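Local coordinates for conserved protein with 2 CBS domains (Pyrobaculum aerophilum, PDB 2RIH) that binds AMP through its paired CBS domains, which form a Bateman module, and probably serves as a sensor of adenine nucleotides in this hyperthermophilic archaeon, at residues Val36-Leu41 / Val114-Ile119; Ser79-Leu84 / Ala93-Arg98; Asp87-Ala92 / Arg120-Glu125. All coordinates share one frame; numbering follows the deposited sequence. Where two conformers were deposited one is given.

Contact 1: Val36-Leu41 / Val114-Ile119; sequences VGLAVL and VGVLSI. With SO4 (sulfate ion), chain D.
Val116 pushes its two methyl groups between Leu38 and Val40, and this small apolar patch is the tight part of the contact. CG1 of Val116 meets CD2 of Leu38 at 3.8 Å, the two side chains crossing at about a right angle, while CG2 of Val116 lies 3.9 Å from CG2 of Val40 as those two slide past each other in opposite directions. In Val116 the CG1 branch stands anti to the backbone N (chi1 172°) and faces Leu38, while CG2 reaches Val40 and also lies near Leu38 CD2. No backbone hydrogen bond joins the strands: they belong to the separate three-stranded sheets of the two CBS domains, which face each other here as the halves of a Bateman module. Beta-branched valines suit strands meeting by side chains alone, being short, stiff and wholly apolar. Cutting Val116 back to an alanine would remove both methyls and is likely to open a gap between the sheets, leaving Leu38 CD2 and Val40 CG2 without their mate. Toward the AMP cleft the packing gives way to polar contacts with a bound sulfate. Gly37 N donates to sulfate O4 at 2.8 Å, bent to 131°, and Ser118 OG to O1 at 2.7 Å. Having no side chain, Gly37 lets O4 come close to its backbone, and Gly37, Leu38 and Ser118 all belong to an AMP site seen in this protein.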
loop_
_atom_site.group_PDB
_atom_site.type_symbol
_atom_site.label_atom_id
_atom_site.label_comp_id
_atom_site.label_asym_id
_atom_site.label_seq_id
_atom_site.Cartn_x
_atom_site.Cartn_y
_atom_site.Cartn_z
ATOM N N VAL A 36 -9.510 1.920 -2.041
ATOM C CA VAL A 36 -8.250 2.474 -2.529
ATOM C C VAL A 36 -7.519 3.070 -1.332
ATOM O O VAL A 36 -8.092 3.186 -0.250
ATOM C CB VAL A 36 -8.446 3.514 -3.660
ATOM C CG1 VAL A 36 -9.015 2.829 -4.909
ATOM C CG2 VAL A 36 -9.336 4.698 -3.199
ATOM N N GLY A 37 -6.262 3.442 -1.526
ATOM C CA GLY A 37 -5.394 3.799 -0.407
ATOM C C GLY A 37 -4.941 5.234 -0.299
ATOM O O GLY A 37 -4.251 5.576 0.661
ATOM N N LEU A 38 -5.298 6.072 -1.271
ATOM C CA LEU A 38 -4.943 7.491 -1.221
ATOM C C LEU A 38 -6.113 8.416 -1.537
ATOM O O LEU A 38 -6.798 8.248 -2.556
ATOM C CB LEU A 38 -3.762 7.809 -2.146
ATOM C CG LEU A 38 -3.188 9.219 -1.961
ATOM C CD1 LEU A 38 -1.733 9.180 -1.522
ATOM C CD2 LEU A 38 -3.374 10.075 -3.211
ATOM N N ALA A 39 -6.324 9.377 -0.631
ATOM C CA ALA A 39 -7.307 10.431 -0.778
ATOM C C ALA A 39 -6.620 11.768 -1.095
ATOM O O ALA A 39 -5.552 12.080 -0.564
ATOM C CB ALA A 39 -8.148 10.561 0.511
ATOM N N VAL A 40 -7.243 12.556 -1.962
ATOM C CA VAL A 40 -6.770 13.900 -2.260
ATOM C C VAL A 40 -7.619 14.925 -1.504
ATOM O O VAL A 40 -8.843 14.889 -1.564
ATOM C CB VAL A 40 -6.819 14.192 -3.782
ATOM C CG1 VAL A 40 -6.432 15.646 -4.081
ATOM C CG2 VAL A 40 -5.914 13.234 -4.537
ATOM N N LEU A 41 -6.965 15.819 -0.771
ATOM C CA LEU A 41 -7.666 16.928 -0.119
ATOM C C LEU A 41 -7.625 18.098 -1.088
ATOM O O LEU A 41 -6.571 18.408 -1.641
ATOM C CB LEU A 41 -7.046 17.288 1.232
ATOM C CG LEU A 41 -7.079 16.232 2.353
ATOM C CD1 LEU A 41 -6.693 16.872 3.692
ATOM C CD2 LEU A 41 -8.432 15.521 2.488
ATOM N N VAL A 114 -7.277 14.638 -12.040
ATOM C CA VAL A 114 -7.815 13.687 -12.999
ATOM C C VAL A 114 -8.030 12.336 -12.310
ATOM O O VAL A 114 -9.058 11.682 -12.473
ATOM C CB VAL A 114 -6.834 13.502 -14.182
ATOM C CG1 VAL A 114 -7.433 12.563 -15.234
ATOM C CG2 VAL A 114 -6.492 14.851 -14.803
ATOM N N GLY A 115 -7.040 11.916 -11.541
ATOM C CA GLY A 115 -7.119 10.653 -10.856
ATOM C C GLY A 115 -5.946 10.447 -9.940
ATOM O O GLY A 115 -5.145 11.373 -9.692
ATOM N N VAL A 116 -5.877 9.224 -9.428
ATOM C CA VAL A 116 -4.784 8.762 -8.602
ATOM C C VAL A 116 -4.318 7.425 -9.178
ATOM O O VAL A 116 -5.116 6.508 -9.400
ATOM C CB VAL A 116 -5.224 8.589 -7.129
ATOM C CG1 VAL A 116 -4.110 7.899 -6.300
ATOM C CG2 VAL A 116 -5.611 9.936 -6.529
ATOM N N LEU A 117 -3.022 7.340 -9.429
ATOM C CA LEU A 117 -2.400 6.145 -9.959
ATOM C C LEU A 117 -1.690 5.425 -8.812
ATOM O O LEU A 117 -0.990 6.045 -8.014
ATOM C CB LEU A 117 -1.401 6.544 -11.048
ATOM C CG LEU A 117 -0.808 5.459 -11.942
ATOM C CD1 LEU A 117 -1.858 4.937 -12.926
ATOM C CD2 LEU A 117 0.412 6.005 -12.692
ATOM N N SER A 118 -1.894 4.114 -8.738
ATOM C CA SER A 118 -1.286 3.284 -7.731
ATOM C C SER A 118 -0.150 2.449 -8.318
ATOM O O SER A 118 -0.081 2.228 -9.521
ATOM C CB SER A 118 -2.337 2.339 -7.154
ATOM O OG SER A 118 -1.730 1.378 -6.335
ATOM N N ILE A 119 0.721 1.971 -7.436
ATOM C CA ILE A 119 1.744 1.005 -7.793
ATOM C C ILE A 119 1.109 -0.308 -8.332
ATOM O O ILE A 119 1.685 -0.989 -9.183
ATOM C CB ILE A 119 2.677 0.751 -6.583
ATOM C CG1 ILE A 119 3.966 0.066 -7.026
ATOM C CG2 ILE A 119 1.963 -0.061 -5.485
ATOM C CD1 ILE A 119 5.066 0.177 -5.990
HETATM S S SO4 D . -4.510 0.938 -4.033
HETATM O O1 SO4 D . -3.115 0.547 -4.120
HETATM O O2 SO4 D . -5.091 0.955 -5.369
HETATM O O3 SO4 D . -5.245 -0.024 -3.240
HETATM O O4 SO4 D . -4.621 2.250 -3.430
#

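Contact 2: Ser79-Leu84 / Ala93-Arg98; sequences SPITVL and AEKMRR
The extended backbone of Ser79-Leu84 runs past one flank of the helix at Ala93-Arg98, with Ile81 and Lys95 nearest at 7.7 Å between their CA atoms and no hydrogen bond across the gap. Lys95 does most of the bridging. Its aliphatic chain leaves the helix toward the strand and bends at chi2 (-133°), which brings CD over the CG2 branch of Ile81 at 3.5 Å; the two side chains cross obliquely. The same CD lies 3.7 Å from Thr82 O, a contact of carbon with carbonyl oxygen, while NZ stays 3.8 Å from Thr82 O, too far for a hydrogen bond. Further along, Val83 CG1 approaches Lys95 CD more loosely, at 4.4 Å. The segments belong to a beta-alpha-beta unit: strand 82-84, helix 89-99 and then strand 103-107, which pairs in parallel with the first strand through backbone bonds such as those of Val83 with Val105 and Val107. Lysine suits the margin of such a crossover, since its methylenes can cover apolar neighbours while the ammonium group stays at the end of a long arm. The first side-chain bonds of Ile81 and Val83 point toward the helix, and Val83, the buried one, also packs on Val104 and Val106 of the sheet. Thr82 points the other way and touches Val105. Ile81 is also a residue of the second AMP site seen in this protein.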
loop_
_atom_site.group_PDB
_atom_site.type_symbol
_atom_site.label_atom_id
_atom_site.label_comp_id
_atom_site.label_asym_id
_atom_site.label_seq_id
_atom_site.Cartn_x
_atom_site.Cartn_y
_atom_site.Cartn_z
ATOM N N SER A 79 2.190 16.907 1.010
ATOM C CA SER A 79 2.109 17.670 -0.233
ATOM C C SER A 79 1.880 16.715 -1.405
ATOM O O SER A 79 2.474 15.634 -1.438
ATOM C CB SER A 79 3.384 18.477 -0.457
ATOM O OG SER A 79 3.189 19.437 -1.470
ATOM N N PRO A 80 1.000 17.091 -2.357
ATOM C CA PRO A 80 0.752 16.180 -3.478
ATOM C C PRO A 80 1.950 16.018 -4.427
ATOM O O PRO A 80 2.501 17.012 -4.926
ATOM C CB PRO A 80 -0.437 16.831 -4.216
ATOM C CG PRO A 80 -0.989 17.832 -3.280
ATOM C CD PRO A 80 0.181 18.308 -2.472
ATOM N N ILE A 81 2.355 14.769 -4.642
ATOM C CA ILE A 81 3.342 14.431 -5.656
ATOM C C ILE A 81 2.553 14.068 -6.914
ATOM O O ILE A 81 1.820 13.073 -6.943
ATOM C CB ILE A 81 4.263 13.254 -5.240
ATOM C CG1 ILE A 81 4.966 13.539 -3.896
ATOM C CG2 ILE A 81 5.289 12.953 -6.360
ATOM C CD1 ILE A 81 5.702 14.894 -3.802
ATOM N N THR A 82 2.701 14.882 -7.949
ATOM C CA THR A 82 1.845 14.779 -9.115
ATOM C C THR A 82 2.567 14.371 -10.394
ATOM O O THR A 82 3.773 14.565 -10.539
ATOM C CB THR A 82 1.143 16.122 -9.411
ATOM O OG1 THR A 82 2.128 17.096 -9.758
ATOM C CG2 THR A 82 0.333 16.619 -8.201
ATOM N N VAL A 83 1.790 13.804 -11.312
ATOM C CA VAL A 83 2.204 13.614 -12.699
ATOM C C VAL A 83 1.077 14.111 -13.584
ATOM O O VAL A 83 -0.047 14.290 -13.124
ATOM C CB VAL A 83 2.516 12.133 -13.042
ATOM C CG1 VAL A 83 3.731 11.661 -12.268
ATOM C CG2 VAL A 83 1.302 11.234 -12.775
ATOM N N LEU A 84 1.390 14.350 -14.851
ATOM C CA LEU A 84 0.387 14.738 -15.835
ATOM C C LEU A 84 -0.331 13.504 -16.367
ATOM O O LEU A 84 0.252 12.423 -16.428
ATOM C CB LEU A 84 1.027 15.503 -17.001
ATOM C CG LEU A 84 1.638 16.866 -16.692
ATOM C CD1 LEU A 84 2.519 17.312 -17.857
ATOM C CD2 LEU A 84 0.547 17.910 -16.390
ATOM N N ALA A 93 6.205 5.851 -12.159
ATOM C CA ALA A 93 7.014 4.847 -11.477
ATOM C C ALA A 93 8.246 5.472 -10.834
ATOM O O ALA A 93 8.541 5.210 -9.674
ATOM C CB ALA A 93 7.438 3.749 -12.451
ATOM N N GLU A 94 8.957 6.301 -11.596
ATOM C CA GLU A 94 10.142 6.989 -11.089
ATOM C C GLU A 94 9.808 7.906 -9.905
ATOM O O GLU A 94 10.502 7.878 -8.883
ATOM C CB GLU A 94 10.829 7.772 -12.215
ATOM C CG GLU A 94 12.266 8.172 -11.915
ATOM C CD GLU A 94 13.166 6.983 -11.584
ATOM O OE1 GLU A 94 12.927 5.860 -12.098
ATOM O OE2 GLU A 94 14.119 7.178 -10.799
ATOM N N LYS A 95 8.743 8.693 -10.021
ATOM C CA LYS A 95 8.307 9.538 -8.900
ATOM C C LYS A 95 7.957 8.703 -7.664
ATOM O O LYS A 95 8.287 9.086 -6.545
ATOM C CB LYS A 95 7.128 10.453 -9.279
ATOM C CG LYS A 95 7.539 11.694 -10.070
ATOM C CD LYS A 95 6.901 12.964 -9.518
ATOM C CE LYS A 95 7.422 14.221 -10.218
ATOM N NZ LYS A 95 7.273 15.456 -9.366
ATOM N N MET A 96 7.298 7.563 -7.859
ATOM C CA MET A 96 7.000 6.674 -6.740
ATOM C C MET A 96 8.288 6.184 -6.090
ATOM O O MET A 96 8.413 6.211 -4.870
ATOM C CB MET A 96 6.167 5.471 -7.182
ATOM C CG MET A 96 4.735 5.795 -7.446
ATOM S SD MET A 96 3.833 4.350 -7.990
ATOM C CE MET A 96 2.460 5.174 -8.787
ATOM N N ARG A 97 9.233 5.735 -6.917
ATOM C CA ARG A 97 10.526 5.229 -6.442
ATOM C C ARG A 97 11.322 6.298 -5.700
ATOM O O ARG A 97 11.820 6.059 -4.597
ATOM C CB ARG A 97 11.371 4.686 -7.614
ATOM C CG ARG A 97 12.805 4.288 -7.219
ATOM C CD ARG A 97 13.566 3.546 -8.327
ATOM N NE ARG A 97 14.342 4.421 -9.211
ATOM C CZ ARG A 97 15.553 4.921 -8.941
ATOM N NH1 ARG A 97 16.164 4.671 -7.789
ATOM N NH2 ARG A 97 16.160 5.694 -9.834
ATOM N N ARG A 98 11.439 7.472 -6.312
ATOM C CA ARG A 98 12.277 8.547 -5.772
ATOM C C ARG A 98 11.688 9.240 -4.545
ATOM O O ARG A 98 12.426 9.793 -3.746
ATOM C CB ARG A 98 12.613 9.579 -6.858
ATOM C CG ARG A 98 13.386 9.027 -8.062
ATOM C CD ARG A 98 14.610 8.201 -7.665
ATOM N NE ARG A 98 15.412 8.828 -6.609
ATOM C CZ ARG A 98 16.453 9.633 -6.797
ATOM N NH1 ARG A 98 16.870 9.955 -8.026
ATOM N NH2 ARG A 98 17.090 10.130 -5.740
#

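Contact 3: Asp87-Ala92 / Arg120-Glu125; sequences DPVHVA and RDLCFE. With SO4 (sulfate ion), chain D.
Leu122 reaches from the short helix 119-123 into the start of helix 89-99, and its two methyls meet different residues there. CD2 comes against Val89 CB at 3.7 Å, the side chains of Val89 and Leu122 sliding past each other in opposite directions, and CD1 faces Ala92 CB at 4.2 Å. The branched end can straddle both partners because CG is anti to the carbonyl carbon (chi1 -64°), while chi2 (175°) carries CD1 on in the extended direction, toward Ala92, and turns CD2 aside to Val89. Val89 and Ala92 lie three residues apart and so present neighbouring positions on one helical flank; the small alanine lets the leucine come near the helix, and the valine adds bulk at its first turn. Around this buried apolar cluster, Leu10 covers Val89 and Leu122, Leu117 of strand 113-118 backs Ala92 and Leu122, and Leu132 of the last helix packs on Val89.

Farther out, the short helix makes polar contacts. Asp121 OD2 accepts a hydrogen bond from Ser118 N, and its OD1 forms a salt bridge with Lys12. Arg120 gives sulfate O3 a weak hydrogen bond from NH1 at 2.8 Å. The second subunit is joined twice, by a hydrogen bond from Arg120 NE to its Asn100 and by a disulfide from Cys123 to its own Cys123.

With no polar bond across it, the interface rests on apolar burial; yet the helix it packs presents Arg120 to an anion held in the AMP site, where a positive side chain would probably help to neutralise a nucleotide phosphate.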
loop_
_atom_site.group_PDB
_atom_site.type_symbol
_atom_site.label_atom_id
_atom_site.label_comp_id
_atom_site.label_asym_id
_atom_site.label_seq_id
_atom_site.Cartn_x
_atom_site.Cartn_y
_atom_site.Cartn_z
ATOM N N ASP A 87 1.683 12.221 -19.190
ATOM C CA ASP A 87 3.009 11.647 -18.945
ATOM C C ASP A 87 3.026 10.146 -19.208
ATOM O O ASP A 87 2.033 9.468 -18.942
ATOM C CB ASP A 87 3.460 11.871 -17.494
ATOM C CG ASP A 87 3.974 13.274 -17.247
ATOM O OD1 ASP A 87 4.341 13.956 -18.224
ATOM O OD2 ASP A 87 4.009 13.686 -16.070
ATOM N N PRO A 88 4.142 9.633 -19.758
ATOM C CA PRO A 88 4.336 8.194 -19.832
ATOM C C PRO A 88 4.420 7.571 -18.441
ATOM O O PRO A 88 4.895 8.202 -17.496
ATOM C CB PRO A 88 5.667 8.037 -20.578
ATOM C CG PRO A 88 6.340 9.356 -20.472
ATOM C CD PRO A 88 5.261 10.374 -20.372
ATOM N N VAL A 89 3.967 6.333 -18.327
ATOM C CA VAL A 89 3.890 5.670 -17.032
ATOM C C VAL A 89 5.246 5.548 -16.308
ATOM O O VAL A 89 5.267 5.421 -15.084
ATOM C CB VAL A 89 3.199 4.289 -17.151
ATOM C CG1 VAL A 89 1.762 4.462 -17.650
ATOM C CG2 VAL A 89 3.980 3.358 -18.066
ATOM N N HIS A 90 6.364 5.608 -17.041
ATOM C CA HIS A 90 7.686 5.517 -16.411
ATOM C C HIS A 90 7.987 6.737 -15.538
ATOM O O HIS A 90 8.738 6.633 -14.562
ATOM C CB HIS A 90 8.809 5.275 -17.444
ATOM C CG HIS A 90 9.210 6.487 -18.231
ATOM N ND1 HIS A 90 10.034 7.466 -17.721
ATOM C CD2 HIS A 90 8.936 6.855 -19.507
ATOM C CE1 HIS A 90 10.231 8.398 -18.639
ATOM N NE2 HIS A 90 9.579 8.048 -19.734
ATOM N N VAL A 91 7.393 7.882 -15.888
ATOM C CA VAL A 91 7.503 9.091 -15.077
ATOM C C VAL A 91 6.826 8.904 -13.711
ATOM O O VAL A 91 7.335 9.395 -12.702
ATOM C CB VAL A 91 6.905 10.327 -15.795
ATOM C CG1 VAL A 91 6.827 11.516 -14.846
ATOM C CG2 VAL A 91 7.733 10.680 -17.020
ATOM N N ALA A 92 5.692 8.199 -13.681
ATOM C CA ALA A 92 4.979 7.929 -12.422
ATOM C C ALA A 92 5.759 6.951 -11.551
ATOM O O ALA A 92 5.949 7.197 -10.356
ATOM C CB ALA A 92 3.585 7.392 -12.691
ATOM N N ARG A 120 -0.092 -0.632 -7.862
ATOM C CA ARG A 120 -0.881 -1.756 -8.414
ATOM C C ARG A 120 -1.152 -1.621 -9.899
ATOM O O ARG A 120 -1.167 -2.621 -10.627
ATOM C CB ARG A 120 -2.255 -1.815 -7.767
ATOM C CG ARG A 120 -2.383 -2.627 -6.539
ATOM C CD ARG A 120 -3.744 -2.320 -5.921
ATOM N NE ARG A 120 -4.300 -3.495 -5.298
ATOM C CZ ARG A 120 -4.550 -3.663 -4.011
ATOM N NH1 ARG A 120 -4.343 -2.714 -3.105
ATOM N NH2 ARG A 120 -5.042 -4.825 -3.647
ATOM N N ASP A 121 -1.424 -0.391 -10.332
ATOM C CA ASP A 121 -1.765 -0.107 -11.729
ATOM C C ASP A 121 -0.580 -0.290 -12.673
ATOM O O ASP A 121 -0.754 -0.619 -13.855
ATOM C CB ASP A 121 -2.294 1.324 -11.865
ATOM C CG ASP A 121 -3.551 1.570 -11.048
ATOM O OD1 ASP A 121 -4.536 0.809 -11.215
ATOM O OD2 ASP A 121 -3.567 2.547 -10.254
ATOM N N LEU A 122 0.624 -0.077 -12.148
ATOM C CA LEU A 122 1.832 -0.083 -12.959
ATOM C C LEU A 122 2.567 -1.414 -12.980
ATOM O O LEU A 122 3.283 -1.716 -13.938
ATOM C CB LEU A 122 2.809 0.964 -12.420
ATOM C CG LEU A 122 2.402 2.429 -12.466
ATOM C CD1 LEU A 122 3.458 3.274 -11.785
ATOM C CD2 LEU A 122 2.183 2.873 -13.904
ATOM N N CYS A 123 2.411 -2.199 -11.922
ATOM C CA CYS A 123 3.364 -3.269 -11.652
ATOM C C CYS A 123 2.890 -4.694 -11.911
ATOM O O CYS A 123 3.648 -5.635 -11.681
ATOM C CB CYS A 123 3.856 -3.120 -10.219
ATOM S SG CYS A 123 4.659 -1.541 -9.975
ATOM N N PHE A 124 1.664 -4.852 -12.409
ATOM C CA PHE A 124 1.122 -6.187 -12.692
ATOM C C PHE A 124 1.217 -6.612 -14.172
ATOM O O PHE A 124 1.703 -7.707 -14.476
ATOM C CB PHE A 124 -0.328 -6.286 -12.203
ATOM C CG PHE A 124 -0.486 -6.320 -10.691
ATOM C CD1 PHE A 124 0.550 -6.723 -9.849
ATOM C CD2 PHE A 124 -1.712 -6.006 -10.120
ATOM C CE1 PHE A 124 0.375 -6.763 -8.465
ATOM C CE2 PHE A 124 -1.902 -6.058 -8.735
ATOM C CZ PHE A 124 -0.850 -6.432 -7.909
ATOM N N GLU A 125 0.763 -5.764 -15.090
ATOM C CA GLU A 125 0.714 -6.150 -16.504
ATOM C C GLU A 125 2.086 -6.111 -17.188
ATOM O O GLU A 125 2.808 -5.124 -17.094
ATOM C CB GLU A 125 -0.266 -5.270 -17.271
ATOM C CG GLU A 125 -0.514 -5.768 -18.674
ATOM C CD GLU A 125 -1.427 -4.872 -19.476
ATOM O OE1 GLU A 125 -2.071 -3.977 -18.892
ATOM O OE2 GLU A 125 -1.481 -5.071 -20.702
HETATM S S SO4 D . -4.510 0.938 -4.033
HETATM O O1 SO4 D . -3.115 0.547 -4.120
HETATM O O2 SO4 D . -5.091 0.955 -5.369
HETATM O O3 SO4 D . -5.245 -0.024 -3.240
HETATM O O4 SO4 D . -4.621 2.250 -3.430
#

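In the fold
Along the chain, contact 2 is nested within the loop closed by contact 1, while contact 3 crosses both because its segments alternate with theirs. Contact 1 joins the two CBS domains near the centre of the chain; contacts 2 and 3 lie within the second domain, their centres about 11 Å apart, and share helix 89-99. Strand 113-118 runs directly into helix 119-123, linking contact 1 to contact 3, whose centres are about 13 Å apart. Met96 also touches Leu117 and Leu122, tying the helix to both. Gly37, Leu38, Ser118, Arg120 and Asp121, spread over contacts 1 and 3, belong to one AMP site, in which a sulfate sits here beside the second subunit.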